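Local atomic coordinates of beta-glucoside phosphorylase BglX (Unidentified, PDB entry 5VQE), a protein that probably cleaves beta-glucosides by transferring the glucosyl unit to phosphate, as a phosphorylase of glycoside hydrolase family 3. Residues Lys55-Met63 against Met315-Phe326; Glu303-Asp314 against Leu337-Ala346. One frame throughout, in Å; residues are numbered along the deposited sequence.

Interaction 1. Residues Lys55-Met63 against Met315-Phe326; sequences KHFLPGAVM and MLTFTLNPTEDF. With G2F (2-deoxy-2-fluoro-alpha-D-glucopyranose), chain B.
Phe57 and Phe326 form the aromatic centre of this contact. Their planes are 24° apart, yet the rings are slid past each other and barely overlap, with centroids 5.2 Å apart. The Phe57 methylene lies over a face of Phe326: CB is 3.7 Å from the centroid of the Phe326 ring, a CH-pi contact close to the ring normal. Over a face of the same ring also lies the carbonyl O of His56. With its CG between backbone N and carbonyl carbon (chi1 49°), Phe57 sends its ring past Phe326 CB, so that CE1 lies 4.0 Å from Pro322 CB and CZ approaches the methyl of Thr319.

The polar approach is on the exposed side of the contact, where Thr323 OG1 lies over one face of the His56 imidazole, 3.1 Å from His56 ND1, while Pro322 CG lies near His56 CD2.

Sulfur contacts lie at the other end. Met63 SD meets the edge of the Phe318 ring, a Met-aromatic contact: SD is 3.7 Å from Phe318 CZ, and its direction from the ring centroid lies 89° off the ring normal. Both residues line the sugar pocket: Met63 SD is 3.6 Å from G2F O6, and Phe318 CE2 is 3.8 Å from G2F C6. Nearby, Met315 SD touches the Ala61 methyl, 4.0 Å away.

Strand 38-42 runs between strands 61-64 and 316-317 in the parallel sheet; Phe57 packs on its Ile38 and Phe318 on its Ile41. Asn321 caps helix 322-335, whose Asp325 also meets Arg301 of helix 301-310.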
loop_
_atom_site.group_PDB
_atom_site.type_symbol
_atom_site.label_atom_id
_atom_site.label_comp_id
_atom_site.label_asym_id
_atom_site.label_seq_id
_atom_site.Cartn_x
_atom_site.Cartn_y
_atom_site.Cartn_z
ATOM N N LYS A 55 -22.305 -9.237 14.876
ATOM C CA LYS A 55 -23.738 -9.529 14.912
ATOM C C LYS A 55 -24.088 -10.851 14.241
ATOM O O LYS A 55 -25.075 -11.490 14.623
ATOM C CB LYS A 55 -24.534 -8.412 14.229
ATOM C CG LYS A 55 -24.181 -7.015 14.683
ATOM N N HIS A 56 -23.331 -11.262 13.223
ATOM C CA HIS A 56 -23.692 -12.418 12.420
ATOM C C HIS A 56 -22.751 -13.590 12.612
ATOM O O HIS A 56 -23.070 -14.700 12.173
ATOM C CB HIS A 56 -23.724 -12.019 10.942
ATOM C CG HIS A 56 -24.563 -10.811 10.675
ATOM N ND1 HIS A 56 -25.941 -10.858 10.639
ATOM C CD2 HIS A 56 -24.224 -9.519 10.458
ATOM C CE1 HIS A 56 -26.413 -9.648 10.398
ATOM N NE2 HIS A 56 -25.394 -8.818 10.280
ATOM N N PHE A 57 -21.607 -13.362 13.241
ATOM C CA PHE A 57 -20.592 -14.370 13.495
ATOM C C PHE A 57 -19.528 -13.703 14.349
ATOM O O PHE A 57 -19.550 -12.488 14.560
ATOM C CB PHE A 57 -19.999 -14.917 12.193
ATOM C CG PHE A 57 -19.584 -13.847 11.223
ATOM C CD1 PHE A 57 -20.406 -13.502 10.167
ATOM C CD2 PHE A 57 -18.377 -13.184 11.373
ATOM C CE1 PHE A 57 -20.037 -12.522 9.273
ATOM C CE2 PHE A 57 -17.998 -12.206 10.487
ATOM C CZ PHE A 57 -18.832 -11.868 9.431
ATOM N N LEU A 58 -18.589 -14.507 14.832
ATOM C CA LEU A 58 -17.504 -13.990 15.659
ATOM C C LEU A 58 -16.222 -13.971 14.834
ATOM O O LEU A 58 -15.620 -15.032 14.598
ATOM C CB LEU A 58 -17.342 -14.845 16.920
ATOM C CG LEU A 58 -18.635 -14.915 17.762
ATOM C CD1 LEU A 58 -18.485 -15.858 18.967
ATOM C CD2 LEU A 58 -19.104 -13.528 18.226
ATOM N N PRO A 59 -15.775 -12.808 14.357
ATOM C CA PRO A 59 -14.686 -12.786 13.375
ATOM C C PRO A 59 -13.337 -13.088 14.005
ATOM O O PRO A 59 -13.135 -12.969 15.216
ATOM C CB PRO A 59 -14.726 -11.357 12.824
ATOM C CG PRO A 59 -15.272 -10.546 13.943
ATOM C CD PRO A 59 -16.271 -11.450 14.647
ATOM N N GLY A 60 -12.396 -13.468 13.144
ATOM C CA GLY A 60 -11.043 -13.744 13.592
ATOM C C GLY A 60 -10.167 -12.503 13.616
ATOM O O GLY A 60 -9.144 -12.484 14.307
ATOM N N ALA A 61 -10.553 -11.470 12.870
ATOM C CA ALA A 61 -9.744 -10.263 12.747
ATOM C C ALA A 61 -10.625 -9.100 12.314
ATOM O O ALA A 61 -11.755 -9.289 11.864
ATOM C CB ALA A 61 -8.600 -10.458 11.741
ATOM N N VAL A 62 -10.093 -7.885 12.479
ATOM C CA VAL A 62 -10.667 -6.681 11.896
ATOM C C VAL A 62 -9.540 -5.873 11.272
ATOM O O VAL A 62 -8.367 -6.041 11.613
ATOM C CB VAL A 62 -11.428 -5.815 12.922
ATOM C CG1 VAL A 62 -12.581 -6.588 13.520
ATOM C CG2 VAL A 62 -10.490 -5.330 14.018
ATOM N N MET A 63 -9.911 -4.990 10.344
ATOM C CA MET A 63 -9.005 -3.983 9.799
ATOM C C MET A 63 -9.624 -2.606 9.991
ATOM O O MET A 63 -10.800 -2.403 9.676
ATOM C CB MET A 63 -8.719 -4.200 8.309
ATOM C CG MET A 63 -7.551 -3.323 7.813
ATOM S SD MET A 63 -7.502 -2.942 6.047
ATOM C CE MET A 63 -8.808 -1.723 5.943
ATOM N N MET A 315 -7.613 -17.092 5.542
ATOM C CA MET A 315 -8.522 -16.042 5.976
ATOM C C MET A 315 -9.090 -15.282 4.787
ATOM O O MET A 315 -8.376 -14.970 3.824
ATOM C CB MET A 315 -7.785 -15.099 6.932
ATOM C CG MET A 315 -8.534 -13.865 7.343
ATOM S SD MET A 315 -7.779 -13.017 8.757
ATOM C CE MET A 315 -7.046 -14.321 9.680
ATOM N N LEU A 316 -10.393 -14.995 4.870
ATOM C CA LEU A 316 -11.090 -14.158 3.906
ATOM C C LEU A 316 -11.111 -12.734 4.426
ATOM O O LEU A 316 -11.539 -12.488 5.561
ATOM C CB LEU A 316 -12.525 -14.645 3.690
ATOM C CG LEU A 316 -12.681 -16.025 3.049
ATOM C CD1 LEU A 316 -14.026 -16.641 3.403
ATOM C CD2 LEU A 316 -12.546 -15.923 1.550
ATOM N N THR A 317 -10.660 -11.798 3.602
ATOM C CA THR A 317 -10.556 -10.398 4.007
ATOM C C THR A 317 -11.813 -9.662 3.547
ATOM O O THR A 317 -11.970 -9.339 2.366
ATOM C CB THR A 317 -9.283 -9.780 3.448
ATOM O OG1 THR A 317 -8.169 -10.550 3.915
ATOM C CG2 THR A 317 -9.123 -8.334 3.906
ATOM N N PHE A 318 -12.721 -9.437 4.494
ATOM C CA PHE A 318 -13.909 -8.604 4.332
ATOM C C PHE A 318 -15.059 -9.391 3.731
ATOM O O PHE A 318 -14.849 -10.362 2.997
ATOM C CB PHE A 318 -13.654 -7.368 3.461
ATOM C CG PHE A 318 -12.517 -6.515 3.927
ATOM C CD1 PHE A 318 -12.013 -6.641 5.213
ATOM C CD2 PHE A 318 -11.952 -5.575 3.074
ATOM C CE1 PHE A 318 -10.954 -5.847 5.636
ATOM C CE2 PHE A 318 -10.894 -4.783 3.494
ATOM C CZ PHE A 318 -10.403 -4.912 4.775
ATOM N N THR A 319 -16.276 -8.960 4.052
ATOM C CA THR A 319 -17.497 -9.550 3.535
ATOM C C THR A 319 -18.229 -8.516 2.692
ATOM O O THR A 319 -17.939 -7.320 2.747
ATOM C CB THR A 319 -18.414 -10.029 4.666
ATOM O OG1 THR A 319 -18.678 -8.941 5.561
ATOM C CG2 THR A 319 -17.776 -11.178 5.436
ATOM N N LEU A 320 -19.191 -8.998 1.912
ATOM C CA LEU A 320 -20.049 -8.137 1.105
ATOM C C LEU A 320 -21.372 -7.956 1.844
ATOM O O LEU A 320 -21.565 -6.961 2.550
ATOM C CB LEU A 320 -20.236 -8.756 -0.287
ATOM C CG LEU A 320 -21.050 -8.014 -1.342
ATOM C CD1 LEU A 320 -20.452 -6.644 -1.596
ATOM C CD2 LEU A 320 -21.093 -8.843 -2.622
ATOM N N ASN A 321 -22.275 -8.924 1.707
ATOM C CA ASN A 321 -23.390 -9.067 2.629
ATOM C C ASN A 321 -22.988 -10.085 3.688
ATOM O O ASN A 321 -22.791 -11.263 3.350
ATOM C CB ASN A 321 -24.649 -9.525 1.895
ATOM C CG ASN A 321 -25.856 -9.608 2.809
ATOM O OD1 ASN A 321 -26.107 -10.636 3.437
ATOM N ND2 ASN A 321 -26.595 -8.516 2.903
ATOM N N PRO A 322 -22.824 -9.696 4.959
ATOM C CA PRO A 322 -22.218 -10.631 5.926
ATOM C C PRO A 322 -23.093 -11.825 6.265
ATOM O O PRO A 322 -22.563 -12.926 6.462
ATOM C CB PRO A 322 -21.949 -9.750 7.155
ATOM C CG PRO A 322 -22.790 -8.544 6.978
ATOM C CD PRO A 322 -22.971 -8.340 5.513
ATOM N N THR A 323 -24.414 -11.659 6.326
ATOM C CA THR A 323 -25.278 -12.809 6.553
ATOM C C THR A 323 -25.125 -13.817 5.426
ATOM O O THR A 323 -24.965 -15.019 5.665
ATOM C CB THR A 323 -26.731 -12.354 6.679
ATOM O OG1 THR A 323 -26.846 -11.441 7.779
ATOM C CG2 THR A 323 -27.659 -13.547 6.898
ATOM N N GLU A 324 -25.150 -13.336 4.184
ATOM C CA GLU A 324 -25.047 -14.225 3.035
ATOM C C GLU A 324 -23.684 -14.903 2.981
ATOM O O GLU A 324 -23.594 -16.111 2.736
ATOM C CB GLU A 324 -25.305 -13.432 1.757
ATOM C CG GLU A 324 -24.943 -14.169 0.482
ATOM C CD GLU A 324 -25.414 -13.436 -0.758
ATOM O OE1 GLU A 324 -24.851 -12.363 -1.068
ATOM O OE2 GLU A 324 -26.358 -13.924 -1.413
ATOM N N ASP A 325 -22.614 -14.140 3.212
ATOM C CA ASP A 325 -21.271 -14.700 3.146
ATOM C C ASP A 325 -21.075 -15.790 4.188
ATOM O O ASP A 325 -20.499 -16.844 3.893
ATOM C CB ASP A 325 -20.235 -13.591 3.322
ATOM C CG ASP A 325 -20.119 -12.703 2.095
ATOM O OD1 ASP A 325 -20.801 -12.982 1.079
ATOM O OD2 ASP A 325 -19.335 -11.730 2.147
ATOM N N PHE A 326 -21.553 -15.564 5.411
ATOM C CA PHE A 326 -21.377 -16.575 6.445
ATOM C C PHE A 326 -22.206 -17.812 6.136
ATOM O O PHE A 326 -21.740 -18.941 6.327
ATOM C CB PHE A 326 -21.745 -16.012 7.816
ATOM C CG PHE A 326 -21.337 -16.900 8.952
ATOM C CD1 PHE A 326 -20.002 -17.074 9.251
ATOM C CD2 PHE A 326 -22.284 -17.568 9.714
ATOM C CE1 PHE A 326 -19.604 -17.896 10.295
ATOM C CE2 PHE A 326 -21.896 -18.391 10.768
ATOM C CZ PHE A 326 -20.558 -18.555 11.056
HETATM C C1 G2F B . -6.934 -5.402 -1.144
HETATM C C2 G2F B . -5.699 -4.554 -1.588
HETATM C C3 G2F B . -4.605 -4.688 -0.486
HETATM C C4 G2F B . -5.224 -4.267 0.882
HETATM C C5 G2F B . -6.464 -5.183 1.160
HETATM C C6 G2F B . -7.186 -4.759 2.501
HETATM O O3 G2F B . -3.602 -3.747 -0.767
HETATM O O4 G2F B . -4.276 -4.554 1.876
HETATM O O5 G2F B . -7.403 -4.989 0.116
HETATM O O6 G2F B . -7.447 -3.385 2.448
HETATM F F2 G2F B . -5.206 -5.027 -2.753
#

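Interaction 2. Residues Glu303-Asp314 against Leu337-Ala346; sequences EALPTSIQNGAD and LLTHERLDEA
Arg342 leaves its helix with CG anti to the backbone N (chi1 176°) and then bends at chi2, which carries its guanidinium to the C-terminal end of helix 303-310. Gln310 has the same two-step shape, extended at chi1 and bent at chi2, and turns its amide toward the start of the other helix.

The guanidinium is gripped along its edge. NE donates to Ile309 O over 2.8 Å, nearly straight and in the guanidinium plane; Gly312 N reaches that same oxygen from the opposite face of the carbonyl plane. Arg342 NH2 forms a salt bridge of 2.9 Å with Asp314 OD1, approaching from above a carboxylate turned 55° from the guanidinium, and adds a weak bond to Ala313 O. Arg342 NH1 pairs with Glu345 OE1, and a water links Asp314 OD1 to NH1. Asp314 OD2 has a second cationic partner in Arg276. Asp314, Arg342 and Glu345 thus form a salt-bridge network, in which the negative carboxylates would be expected to favour the charged guanidinium.

Gln310 OE1 accepts from Thr339 N at 2.9 Å, with the donor lifted above the amide carbonyl plane. A water joins Gln310 NE2 to Thr339 OG1.

Beside these polar groups, Pro306 CB packs 3.9 Å from Leu338 CB, and Ile309 CG2 lies 3.6 Å from Leu338 CD1. Leu337 lies alongside Pro306, pointing the same way.

Two helix-end motifs meet here. Gly312 closes a Schellman motif after helix 303-310, while Thr339 OG1 accepts from Arg342 N as the N-cap of helix 340-346. The helix segments cross at 69°, and the contact belongs to the helical outer layer of the TIM-barrel-type domain of family 3 enzymes.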
loop_
_atom_site.group_PDB
_atom_site.type_symbol
_atom_site.label_atom_id
_atom_site.label_comp_id
_atom_site.label_asym_id
_atom_site.label_seq_id
_atom_site.Cartn_x
_atom_site.Cartn_y
_atom_site.Cartn_z
ATOM N N GLU A 303 -19.996 -20.212 -4.075
ATOM C CA GLU A 303 -18.938 -21.200 -4.237
ATOM C C GLU A 303 -17.565 -20.635 -3.883
ATOM O O GLU A 303 -16.714 -21.371 -3.369
ATOM C CB GLU A 303 -18.894 -21.707 -5.684
ATOM C CG GLU A 303 -20.127 -22.463 -6.152
ATOM C CD GLU A 303 -20.167 -22.621 -7.673
ATOM O OE1 GLU A 303 -19.141 -22.345 -8.339
ATOM O OE2 GLU A 303 -21.229 -23.009 -8.202
ATOM N N ALA A 304 -17.335 -19.346 -4.156
ATOM C CA ALA A 304 -15.984 -18.789 -4.078
ATOM C C ALA A 304 -15.468 -18.771 -2.646
ATOM O O ALA A 304 -14.316 -19.136 -2.390
ATOM C CB ALA A 304 -15.959 -17.379 -4.661
ATOM N N LEU A 305 -16.296 -18.330 -1.702
ATOM C CA LEU A 305 -15.807 -18.113 -0.343
ATOM C C LEU A 305 -15.254 -19.389 0.277
ATOM O O LEU A 305 -14.098 -19.370 0.736
ATOM C CB LEU A 305 -16.917 -17.473 0.502
ATOM C CG LEU A 305 -17.387 -16.096 -0.017
ATOM C CD1 LEU A 305 -18.512 -15.521 0.816
ATOM C CD2 LEU A 305 -16.249 -15.072 -0.073
ATOM N N PRO A 306 -15.970 -20.517 0.305
ATOM C CA PRO A 306 -15.346 -21.738 0.830
ATOM C C PRO A 306 -14.233 -22.256 -0.053
ATOM O O PRO A 306 -13.288 -22.867 0.455
ATOM C CB PRO A 306 -16.514 -22.727 0.908
ATOM C CG PRO A 306 -17.508 -22.226 -0.091
ATOM C CD PRO A 306 -17.373 -20.739 -0.094
ATOM N N THR A 307 -14.304 -22.014 -1.364
ATOM C CA THR A 307 -13.271 -22.518 -2.260
ATOM C C THR A 307 -11.939 -21.825 -2.009
ATOM O O THR A 307 -10.883 -22.465 -2.090
ATOM C CB THR A 307 -13.708 -22.347 -3.717
ATOM O OG1 THR A 307 -14.828 -23.205 -3.991
ATOM C CG2 THR A 307 -12.575 -22.678 -4.682
ATOM N N SER A 308 -11.951 -20.522 -1.711
ATOM C CA SER A 308 -10.694 -19.856 -1.370
ATOM C C SER A 308 -10.012 -20.573 -0.218
ATOM O O SER A 308 -8.809 -20.854 -0.269
ATOM C CB SER A 308 -10.925 -18.386 -1.009
ATOM O OG SER A 308 -11.312 -17.629 -2.135
ATOM N N ILE A 309 -10.776 -20.898 0.828
ATOM C CA ILE A 309 -10.197 -21.566 1.988
ATOM C C ILE A 309 -9.727 -22.965 1.617
ATOM O O ILE A 309 -8.611 -23.373 1.961
ATOM C CB ILE A 309 -11.204 -21.607 3.151
ATOM C CG1 ILE A 309 -11.695 -20.195 3.503
ATOM C CG2 ILE A 309 -10.577 -22.258 4.362
ATOM C CD1 ILE A 309 -10.587 -19.211 3.871
ATOM N N GLN A 310 -10.578 -23.727 0.924
ATOM C CA GLN A 310 -10.202 -25.078 0.524
ATOM C C GLN A 310 -8.923 -25.072 -0.305
ATOM O O GLN A 310 -8.092 -25.981 -0.180
ATOM C CB GLN A 310 -11.337 -25.734 -0.259
ATOM C CG GLN A 310 -11.086 -27.209 -0.602
ATOM C CD GLN A 310 -10.926 -28.082 0.619
ATOM O OE1 GLN A 310 -11.497 -27.810 1.679
ATOM N NE2 GLN A 310 -10.146 -29.142 0.479
ATOM N N ASN A 311 -8.744 -24.063 -1.155
ATOM C CA ASN A 311 -7.618 -24.048 -2.075
ATOM C C ASN A 311 -6.366 -23.413 -1.485
ATOM O O ASN A 311 -5.358 -23.300 -2.191
ATOM C CB ASN A 311 -8.018 -23.339 -3.375
ATOM C CG ASN A 311 -8.955 -24.183 -4.227
ATOM O OD1 ASN A 311 -9.328 -25.286 -3.839
ATOM N ND2 ASN A 311 -9.346 -23.664 -5.384
ATOM N N GLY A 312 -6.391 -23.008 -0.215
ATOM C CA GLY A 312 -5.156 -22.661 0.462
ATOM C C GLY A 312 -5.148 -21.372 1.255
ATOM O O GLY A 312 -4.197 -21.114 1.998
ATOM N N ALA A 313 -6.183 -20.550 1.115
ATOM C CA ALA A 313 -6.287 -19.345 1.926
ATOM C C ALA A 313 -6.704 -19.707 3.344
ATOM O O ALA A 313 -7.551 -20.577 3.553
ATOM C CB ALA A 313 -7.293 -18.376 1.313
ATOM N N ASP A 314 -6.093 -19.044 4.323
ATOM C CA ASP A 314 -6.473 -19.242 5.715
ATOM C C ASP A 314 -7.537 -18.261 6.173
ATOM O O ASP A 314 -8.301 -18.574 7.099
ATOM C CB ASP A 314 -5.247 -19.109 6.626
ATOM C CG ASP A 314 -4.166 -20.117 6.295
ATOM O OD1 ASP A 314 -4.500 -21.312 6.116
ATOM O OD2 ASP A 314 -2.985 -19.712 6.202
ATOM N N LEU A 337 -17.666 -28.375 -0.146
ATOM C CA LEU A 337 -16.781 -27.433 -0.831
ATOM C C LEU A 337 -15.591 -27.073 0.042
ATOM O O LEU A 337 -14.503 -26.772 -0.467
ATOM C CB LEU A 337 -17.541 -26.166 -1.219
ATOM C CG LEU A 337 -18.156 -26.133 -2.616
ATOM C CD1 LEU A 337 -18.821 -27.445 -2.991
ATOM C CD2 LEU A 337 -19.155 -24.998 -2.668
ATOM N N LEU A 338 -15.785 -27.084 1.354
ATOM C CA LEU A 338 -14.726 -26.878 2.326
ATOM C C LEU A 338 -14.738 -28.072 3.264
ATOM O O LEU A 338 -15.789 -28.413 3.817
ATOM C CB LEU A 338 -14.943 -25.582 3.110
ATOM C CG LEU A 338 -14.058 -25.356 4.340
ATOM C CD1 LEU A 338 -12.600 -25.251 3.947
ATOM C CD2 LEU A 338 -14.493 -24.111 5.079
ATOM N N THR A 339 -13.595 -28.717 3.423
ATOM C CA THR A 339 -13.535 -29.874 4.302
ATOM C C THR A 339 -13.321 -29.440 5.746
ATOM O O THR A 339 -12.728 -28.393 6.029
ATOM C CB THR A 339 -12.417 -30.826 3.872
ATOM O OG1 THR A 339 -11.149 -30.209 4.098
ATOM C CG2 THR A 339 -12.555 -31.180 2.397
ATOM N N HIS A 340 -13.839 -30.254 6.667
ATOM C CA HIS A 340 -13.616 -30.012 8.088
ATOM C C HIS A 340 -12.139 -30.063 8.431
ATOM O O HIS A 340 -11.692 -29.386 9.364
ATOM C CB HIS A 340 -14.376 -31.042 8.926
ATOM C CG HIS A 340 -15.856 -30.840 8.924
ATOM N ND1 HIS A 340 -16.520 -30.213 9.956
ATOM C CD2 HIS A 340 -16.797 -31.162 8.010
ATOM C CE1 HIS A 340 -17.810 -30.167 9.679
ATOM N NE2 HIS A 340 -18.005 -30.735 8.504
ATOM N N GLU A 341 -11.372 -30.860 7.690
ATOM C CA GLU A 341 -9.952 -31.005 7.976
ATOM C C GLU A 341 -9.179 -29.765 7.537
ATOM O O GLU A 341 -8.255 -29.315 8.228
ATOM C CB GLU A 341 -9.430 -32.268 7.289
ATOM C CG GLU A 341 -9.966 -33.583 7.905
ATOM C CD GLU A 341 -11.371 -33.997 7.428
ATOM O OE1 GLU A 341 -11.932 -33.381 6.490
ATOM O OE2 GLU A 341 -11.916 -34.962 8.006
ATOM N N ARG A 342 -9.565 -29.182 6.406
ATOM C CA ARG A 342 -8.950 -27.940 5.961
ATOM C C ARG A 342 -9.400 -26.759 6.822
ATOM O O ARG A 342 -8.618 -25.838 7.084
ATOM C CB ARG A 342 -9.290 -27.729 4.492
ATOM C CG ARG A 342 -8.805 -26.444 3.897
ATOM C CD ARG A 342 -7.297 -26.309 3.802
ATOM N NE ARG A 342 -7.020 -24.881 3.717
ATOM C CZ ARG A 342 -6.151 -24.207 4.459
ATOM N NH1 ARG A 342 -5.370 -24.820 5.332
ATOM N NH2 ARG A 342 -6.047 -22.895 4.295
ATOM N N LEU A 343 -10.657 -26.764 7.269
ATOM C CA LEU A 343 -11.112 -25.737 8.201
ATOM C C LEU A 343 -10.244 -25.717 9.453
ATOM O O LEU A 343 -9.797 -24.653 9.899
ATOM C CB LEU A 343 -12.576 -25.974 8.570
ATOM C CG LEU A 343 -13.156 -25.057 9.644
ATOM C CD1 LEU A 343 -13.106 -23.606 9.190
ATOM C CD2 LEU A 343 -14.588 -25.457 9.966
ATOM N N ASP A 344 -9.989 -26.891 10.036
ATOM C CA ASP A 344 -9.191 -26.950 11.255
ATOM C C ASP A 344 -7.769 -26.475 11.013
ATOM O O ASP A 344 -7.152 -25.880 11.903
ATOM C CB ASP A 344 -9.179 -28.373 11.817
ATOM C CG ASP A 344 -10.462 -28.730 12.532
ATOM O OD1 ASP A 344 -11.290 -27.828 12.756
ATOM O OD2 ASP A 344 -10.647 -29.915 12.875
ATOM N N GLU A 345 -7.235 -26.724 9.820
ATOM C CA GLU A 345 -5.863 -26.336 9.523
ATOM C C GLU A 345 -5.753 -24.831 9.325
ATOM O O GLU A 345 -4.781 -24.204 9.761
ATOM C CB GLU A 345 -5.386 -27.094 8.286
ATOM C CG GLU A 345 -3.917 -26.936 7.973
ATOM C CD GLU A 345 -3.527 -27.661 6.705
ATOM O OE1 GLU A 345 -4.276 -27.559 5.705
ATOM O OE2 GLU A 345 -2.483 -28.344 6.710
ATOM N N ALA A 346 -6.752 -24.228 8.687
ATOM C CA ALA A 346 -6.771 -22.777 8.553
ATOM C C ALA A 346 -6.865 -22.108 9.918
ATOM O O ALA A 346 -6.105 -21.184 10.227
ATOM C CB ALA A 346 -7.939 -22.360 7.659
HETATM O O HOH W 1 -14.031 -26.035 -3.031
HETATM O O HOH W 2 -9.022 -31.292 2.539
HETATM O O HOH W 3 -3.494 -23.527 7.360
#

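Overall arrangement
From the N terminus, the chain reaches 55-63 first; interaction 1 then closes a loop of 251 intervening residues when 315-326 returns to it. Before that return, the chain passes through 303-314, whose partner 337-346 comes only after 315-326. Interaction 2 closes a shorter loop of 22 residues, and since the segments alternate along the chain the two contacts cross rather than nest. The first brings an early and a late part of the family 3 N-terminal domain together, with one end of the contact beside the bound sugar; the second joins helices 301-310 and 340-356 farther out. Their centres are about 15 Å apart, bridged by Leu316 against Leu305, Ser308 and Ile309, and by Asp325 against Leu305.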